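Local atomic coordinates of glutathione S-transferase (Ceriporiopsis subvermispora, PDB entry 6J3E), a protein that binds glutathione and, as a serine-type glutathione S-transferase, probably conjugates it to electrophilic substrates. Residues G156-L160 and E161-P165; W229-F232 and E233-D236. All blocks are in the same frame, centred on the assembly; numbering follows the deposited sequence.

Contact 1 of 2, residues G156-L160 and E161-P165; sequences GGVKL and EDWAP. With EDO (1,2-ethanediol), chain F.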
ATOM      1  N   GLY A 156     -13.361  11.423 -20.182  1.00 70.79           N
ATOM      2  CA  GLY A 156     -14.680  11.918 -20.553  1.00 64.83           C
ATOM      3  C   GLY A 156     -14.688  13.080 -21.516  1.00 63.04           C
ATOM      4  O   GLY A 156     -15.709  13.763 -21.637  1.00 68.75           O
ATOM      5  N   GLY A 157     -13.572  13.348 -22.197  1.00 64.72           N
ATOM      6  CA  GLY A 157     -13.506  14.360 -23.225  1.00 62.76           C
ATOM      7  C   GLY A 157     -12.790  15.647 -22.839  1.00 67.10           C
ATOM      8  O   GLY A 157     -12.392  16.409 -23.736  1.00 63.42           O
ATOM      9  N   VAL A 158     -12.611  15.924 -21.546  1.00 59.85           N
ATOM     10  CA  VAL A 158     -12.027  17.209 -21.172  1.00 63.94           C
ATOM     11  C   VAL A 158     -10.592  17.291 -21.687  1.00 56.63           C
ATOM     12  O   VAL A 158      -9.785  16.376 -21.491  1.00 56.89           O
ATOM     13  CB  VAL A 158     -12.120  17.431 -19.656  1.00 57.81           C
ATOM     14  CG1 VAL A 158     -11.671  16.214 -18.899  1.00 67.82           C
ATOM     15  CG2 VAL A 158     -11.295  18.638 -19.256  1.00 58.49           C
ATOM     16  N   LYS A 159     -10.274  18.376 -22.384  1.00 56.42           N
ATOM     17  CA  LYS A 159      -8.976  18.469 -23.030  1.00 58.06           C
ATOM     18  C   LYS A 159      -7.854  18.662 -22.015  1.00 58.92           C
ATOM     19  O   LYS A 159      -8.059  19.100 -20.879  1.00 56.17           O
ATOM     20  CB  LYS A 159      -8.976  19.595 -24.046  1.00 58.24           C
ATOM     21  CG  LYS A 159     -10.105  19.444 -25.044  1.00 61.26           C
ATOM     22  CD  LYS A 159     -10.157  20.630 -25.988  1.00 72.31           C
ATOM     23  CE  LYS A 159     -10.786  21.838 -25.299  1.00 70.43           C
ATOM     24  NZ  LYS A 159     -11.659  22.611 -26.221  1.00 79.29           N
ATOM     25  N   LEU A 160      -6.643  18.322 -22.450  1.00 54.14           N
ATOM     26  CA  LEU A 160      -5.525  18.263 -21.525  1.00 52.10           C
ATOM     27  C   LEU A 160      -5.300  19.602 -20.838  1.00 59.49           C
ATOM     28  O   LEU A 160      -4.995  19.650 -19.637  1.00 60.22           O
ATOM     29  CB  LEU A 160      -4.264  17.817 -22.258  1.00 50.97           C
ATOM     30  CG  LEU A 160      -4.212  16.345 -22.650  1.00 54.27           C
ATOM     31  CD1 LEU A 160      -2.847  16.030 -23.183  1.00 51.27           C
ATOM     32  CD2 LEU A 160      -4.517  15.456 -21.459  1.00 53.04           C
ATOM     33  N   GLU A 161      -5.469  20.703 -21.574  1.00 60.76           N
ATOM     34  CA  GLU A 161      -5.114  22.020 -21.050  1.00 55.26           C
ATOM     35  C   GLU A 161      -6.062  22.494 -19.956  1.00 54.02           C
ATOM     36  O   GLU A 161      -5.712  23.416 -19.212  1.00 60.33           O
ATOM     37  CB  GLU A 161      -5.059  23.030 -22.197  1.00 48.92           C
ATOM     38  CG  GLU A 161      -3.894  22.802 -23.184  1.00 56.11           C
ATOM     39  CD  GLU A 161      -4.060  21.574 -24.102  1.00 60.03           C
ATOM     40  OE1 GLU A 161      -3.026  21.026 -24.551  1.00 58.01           O
ATOM     41  OE2 GLU A 161      -5.213  21.161 -24.380  1.00 62.18           O
ATOM     42  N   ASP A 162      -7.235  21.871 -19.823  1.00 55.70           N
ATOM     43  CA  ASP A 162      -8.198  22.180 -18.770  1.00 58.19           C
ATOM     44  C   ASP A 162      -8.107  21.241 -17.557  1.00 50.09           C
ATOM     45  O   ASP A 162      -8.889  21.387 -16.614  1.00 52.53           O
ATOM     46  CB  ASP A 162      -9.626  22.142 -19.350  1.00 53.91           C
ATOM     47  CG  ASP A 162      -9.816  23.092 -20.532  1.00 60.19           C
ATOM     48  OD1 ASP A 162      -9.316  24.233 -20.479  1.00 63.28           O
ATOM     49  OD2 ASP A 162     -10.471  22.695 -21.524  1.00 63.57           O
ATOM     50  N   TRP A 163      -7.192  20.271 -17.564  1.00 51.08           N
ATOM     51  CA  TRP A 163      -7.128  19.306 -16.469  1.00 55.77           C
ATOM     52  C   TRP A 163      -6.725  19.983 -15.161  1.00 55.61           C
ATOM     53  O   TRP A 163      -7.410  19.853 -14.140  1.00 59.22           O
ATOM     54  CB  TRP A 163      -6.141  18.195 -16.807  1.00 53.43           C
ATOM     55  CG  TRP A 163      -6.660  17.154 -17.731  1.00 58.71           C
ATOM     56  CD1 TRP A 163      -7.709  17.267 -18.609  1.00 59.38           C
ATOM     57  CD2 TRP A 163      -6.165  15.815 -17.869  1.00 56.82           C
ATOM     58  NE1 TRP A 163      -7.885  16.080 -19.295  1.00 54.67           N
ATOM     59  CE2 TRP A 163      -6.953  15.174 -18.858  1.00 58.62           C
ATOM     60  CE3 TRP A 163      -5.127  15.101 -17.262  1.00 53.91           C
ATOM     61  CZ2 TRP A 163      -6.738  13.851 -19.242  1.00 54.80           C
ATOM     62  CZ3 TRP A 163      -4.910  13.789 -17.648  1.00 58.90           C
ATOM     63  CH2 TRP A 163      -5.708  13.178 -18.631  1.00 58.41           C
ATOM     64  N   ALA A 164      -5.603  20.704 -15.183  1.00 51.37           N
ATOM     65  CA  ALA A 164      -5.106  21.445 -14.026  1.00 48.86           C
ATOM     66  C   ALA A 164      -4.316  22.648 -14.532  1.00 44.95           C
ATOM     67  O   ALA A 164      -3.092  22.716 -14.390  1.00 42.99           O
ATOM     68  CB  ALA A 164      -4.242  20.547 -13.142  1.00 52.50           C
ATOM     69  N   PRO A 165      -4.997  23.623 -15.143  1.00 49.05           N
ATOM     70  CA  PRO A 165      -4.275  24.705 -15.817  1.00 50.53           C
ATOM     71  C   PRO A 165      -3.541  25.587 -14.823  1.00 50.17           C
ATOM     72  O   PRO A 165      -3.990  25.770 -13.675  1.00 46.21           O
ATOM     73  CB  PRO A 165      -5.391  25.486 -16.538  1.00 48.31           C
ATOM     74  CG  PRO A 165      -6.617  25.211 -15.760  1.00 46.42           C
ATOM     75  CD  PRO A 165      -6.460  23.811 -15.197  1.00 52.76           C
TER
HETATM   76  C1  EDO F 304      -2.346  20.951 -17.315  1.00 60.75           C
HETATM   77  O1  EDO F 304      -3.739  21.286 -17.451  1.00 55.40           O
HETATM   78  C2  EDO F 304      -1.465  22.158 -17.660  1.00 60.16           C
HETATM   79  O2  EDO F 304      -1.650  22.539 -19.026  1.00 59.50           O
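Leu160 and Trp163 make the close-packed half of a compact turn in the loop after helix 141-153, which a Schellman motif at Gly156 ends, in the helical C-terminal domain of this transferase. CD2 of Leu160 lies over the six-membered ring of Trp163, 3.6 Å from its centroid, in a CH-pi contact; Pro133 of helix 109-136 packs against both side chains. CG of Trp163 stands beside its own backbone N (chi1 -79°), which swings the indole back along the chain until NE1 donates a hydrogen bond to Val158 O at 2.9 Å. That oxygen lies almost in the ring plane. Indole suits the place by joining an apolar face to an edge donor. A leucine here would probably leave Val158 O without this donor and deprive Leu160 of its flat partner. The Trp163 side chain lies about 4 Å from that of Arg151, a glutathione-binding residue. The solvent side is looser: Val158 CG2 meets Asp162 CB at 3.9 Å, and Lys159 NZ stays 4.8 Å from Asp162 OD2. Glu161 instead salt-bridges Arg148. Leu160 O accepts hydrogen bonds from Trp163 N and, at 3.0 Å, from O1 of a 1,2-ethanediol probably left by the crystallisation liquor.

Contact 2 of 2, residues W229-F232 and E233-D236; sequences WKDF and ETWD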
ATOM      1  N   TRP A 229       9.082  22.641  -9.700  1.00 54.18           N
ATOM      2  CA  TRP A 229      10.076  21.647  -9.313  1.00 59.26           C
ATOM      3  C   TRP A 229      11.005  22.178  -8.230  1.00 64.05           C
ATOM      4  O   TRP A 229      11.362  21.443  -7.292  1.00 61.47           O
ATOM      5  CB  TRP A 229      10.914  21.183 -10.500  1.00 52.34           C
ATOM      6  CG  TRP A 229      12.082  20.423  -9.987  1.00 57.50           C
ATOM      7  CD1 TRP A 229      13.377  20.845  -9.938  1.00 60.18           C
ATOM      8  CD2 TRP A 229      12.063  19.117  -9.380  1.00 58.57           C
ATOM      9  NE1 TRP A 229      14.169  19.874  -9.368  1.00 61.68           N
ATOM     10  CE2 TRP A 229      13.386  18.806  -9.016  1.00 57.10           C
ATOM     11  CE3 TRP A 229      11.058  18.176  -9.132  1.00 57.00           C
ATOM     12  CZ2 TRP A 229      13.731  17.601  -8.410  1.00 56.72           C
ATOM     13  CZ3 TRP A 229      11.404  16.976  -8.531  1.00 54.31           C
ATOM     14  CH2 TRP A 229      12.726  16.706  -8.171  1.00 57.10           C
ATOM     15  N   LYS A 230      11.448  23.433  -8.362  1.00 63.07           N
ATOM     16  CA  LYS A 230      12.310  23.974  -7.321  1.00 66.39           C
ATOM     17  C   LYS A 230      11.595  23.986  -5.973  1.00 58.55           C
ATOM     18  O   LYS A 230      12.237  23.797  -4.932  1.00 64.57           O
ATOM     19  CB  LYS A 230      12.834  25.364  -7.728  1.00 61.12           C
ATOM     20  CG  LYS A 230      14.290  25.295  -8.296  1.00 66.44           C
ATOM     21  CD  LYS A 230      15.243  24.517  -7.313  1.00 82.49           C
ATOM     22  CE  LYS A 230      16.799  24.742  -7.436  1.00 77.85           C
ATOM     23  NZ  LYS A 230      17.562  23.860  -8.363  1.00 76.19           N
ATOM     24  N   ASP A 231      10.267  24.127  -5.983  1.00 55.41           N
ATOM     25  CA  ASP A 231       9.488  23.966  -4.759  1.00 57.73           C
ATOM     26  C   ASP A 231       9.467  22.513  -4.304  1.00 65.83           C
ATOM     27  O   ASP A 231       9.561  22.227  -3.102  1.00 62.07           O
ATOM     28  CB  ASP A 231       8.061  24.465  -4.979  1.00 54.64           C
ATOM     29  CG  ASP A 231       7.158  24.215  -3.777  1.00 66.73           C
ATOM     30  OD1 ASP A 231       7.477  24.694  -2.659  1.00 65.69           O
ATOM     31  OD2 ASP A 231       6.117  23.531  -3.949  1.00 70.96           O
ATOM     32  N   PHE A 232       9.342  21.582  -5.258  1.00 64.35           N
ATOM     33  CA  PHE A 232       9.275  20.164  -4.921  1.00 60.97           C
ATOM     34  C   PHE A 232      10.487  19.729  -4.119  1.00 59.74           C
ATOM     35  O   PHE A 232      10.371  18.890  -3.218  1.00 56.19           O
ATOM     36  CB  PHE A 232       9.159  19.322  -6.199  1.00 57.40           C
ATOM     37  CG  PHE A 232       8.730  17.894  -5.968  1.00 56.96           C
ATOM     38  CD1 PHE A 232       9.630  16.941  -5.528  1.00 58.39           C
ATOM     39  CD2 PHE A 232       7.427  17.494  -6.226  1.00 63.73           C
ATOM     40  CE1 PHE A 232       9.240  15.636  -5.331  1.00 55.35           C
ATOM     41  CE2 PHE A 232       7.037  16.173  -6.046  1.00 55.81           C
ATOM     42  CZ  PHE A 232       7.944  15.252  -5.593  1.00 55.49           C
ATOM     43  N   GLU A 233      11.667  20.266  -4.434  1.00 62.00           N
ATOM     44  CA  GLU A 233      12.825  19.746  -3.724  1.00 58.36           C
ATOM     45  C   GLU A 233      12.974  20.317  -2.321  1.00 59.46           C
ATOM     46  O   GLU A 233      13.901  19.913  -1.611  1.00 63.88           O
ATOM     47  CB  GLU A 233      14.129  19.950  -4.511  1.00 58.38           C
ATOM     48  CG  GLU A 233      14.179  20.998  -5.597  1.00 62.69           C
ATOM     49  CD  GLU A 233      15.502  20.958  -6.327  1.00 64.22           C
ATOM     50  OE1 GLU A 233      15.828  19.914  -6.942  1.00 60.86           O
ATOM     51  OE2 GLU A 233      16.251  21.947  -6.223  1.00 69.47           O
ATOM     52  N   THR A 234      12.094  21.222  -1.890  1.00 58.30           N
ATOM     53  CA  THR A 234      12.083  21.620  -0.490  1.00 54.92           C
ATOM     54  C   THR A 234      11.139  20.776   0.350  1.00 59.54           C
ATOM     55  O   THR A 234      11.127  20.920   1.575  1.00 59.73           O
ATOM     56  CB  THR A 234      11.674  23.080  -0.338  1.00 52.20           C
ATOM     57  OG1 THR A 234      10.240  23.169  -0.370  1.00 49.97           O
ATOM     58  CG2 THR A 234      12.274  23.924  -1.452  1.00 54.45           C
ATOM     59  N   TRP A 235      10.332  19.925  -0.274  1.00 57.60           N
ATOM     60  CA  TRP A 235       9.349  19.168   0.485  1.00 59.32           C
ATOM     61  C   TRP A 235      10.037  18.205   1.444  1.00 60.41           C
ATOM     62  O   TRP A 235      11.060  17.593   1.112  1.00 55.31           O
ATOM     63  CB  TRP A 235       8.441  18.375  -0.447  1.00 51.71           C
ATOM     64  CG  TRP A 235       7.561  19.180  -1.309  1.00 61.80           C
ATOM     65  CD1 TRP A 235       7.486  20.542  -1.388  1.00 62.34           C
ATOM     66  CD2 TRP A 235       6.606  18.670  -2.237  1.00 62.67           C
ATOM     67  NE1 TRP A 235       6.545  20.907  -2.313  1.00 59.65           N
ATOM     68  CE2 TRP A 235       5.988  19.774  -2.847  1.00 57.97           C
ATOM     69  CE3 TRP A 235       6.217  17.376  -2.620  1.00 59.92           C
ATOM     70  CZ2 TRP A 235       4.994  19.629  -3.814  1.00 61.61           C
ATOM     71  CZ3 TRP A 235       5.227  17.231  -3.580  1.00 58.56           C
ATOM     72  CH2 TRP A 235       4.633  18.351  -4.172  1.00 57.99           C
ATOM     73  N   ASP A 236       9.440  18.048   2.626  1.00 55.86           N
ATOM     74  CA  ASP A 236       9.896  17.070   3.609  1.00 57.57           C
ATOM     75  C   ASP A 236      11.389  17.213   3.857  1.00 58.96           C
ATOM     76  O   ASP A 236      12.156  16.253   3.734  1.00 56.24           O
ATOM     77  CB  ASP A 236       9.559  15.646   3.166  1.00 52.47           C
ATOM     78  CG  ASP A 236       8.070  15.430   2.988  1.00 58.49           C
ATOM     79  OD1 ASP A 236       7.331  15.521   3.999  1.00 54.04           O
ATOM     80  OD2 ASP A 236       7.642  15.162   1.834  1.00 55.41           O
TER
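One face of the Trp235 indole is covered by Phe232: its CA stands 3.8 Å from the centroid of the five-membered ring of Trp235, only 7° off the normal, in a CH-pi contact. The two six-membered rings meet obliquely, centroids 4.2 Å apart and planes inclined by 32°, with CE3 of Trp235 over one face of the Phe232 phenyl. Glu233 N lies at the edge of the Phe232 ring. At the edge of Trp235, NE1 donates a hydrogen bond to Asp231 OD2 at 3.1 Å, meeting the carboxylate from above its plane. With CG anti to the backbone N (chi1 175°), the Asp231 carboxylate is carried forward along the chain to the indole edge. Over one face of Trp229 lies CG of Glu233, 4.3 Å from the centroid of the five-membered ring of Trp229.

These groups surround a type I beta turn, Phe232 to Trp235, that closes helix 227-232 and leads into helix 235-247 of the glutathione S-transferase C-terminal domain. Its backbone bond runs from Trp235 N to Phe232 O. Just before it, Asp231 O accepts from both the amide and the hydroxyl of Thr234, with N and OG1 each 3.0 Å away; the hydroxyl comes in the carbonyl plane and the amide from above it. Threonine fits here because a short side chain can fold its hydroxyl back onto the last helical turn. On the exposed flank, Lys230 bends round until NZ forms a salt bridge with Glu233 OE2 at 3.2 Å. Inward, Trp229 packs on helix 206-222, Phe182 meets Phe232 edge-to-face, and Arg179 makes a cation-pi contact with Trp235.

How the contacts relate
Both contacts are local turns in the helical C-terminal domain, with centres about 25 Å apart and no touch between them. Contact 1 lies mainly at the surface, between helices 141-153 and 169-189, and its apolar part rests on one leucine and one indole near the glutathione site. Contact 2 is partly buried, joins helices 227-232 and 235-247, lies away from that site and buries three aromatic side chains. Helix 169-189 serves both: the loop of contact 1 leads into it, Ala164 O bonding Arg171, and contact 2 packs on its Ile178, Arg179 and Phe182. Each uses an indole N-H as donor, to a backbone carbonyl in contact 1 and a carboxylate in contact 2.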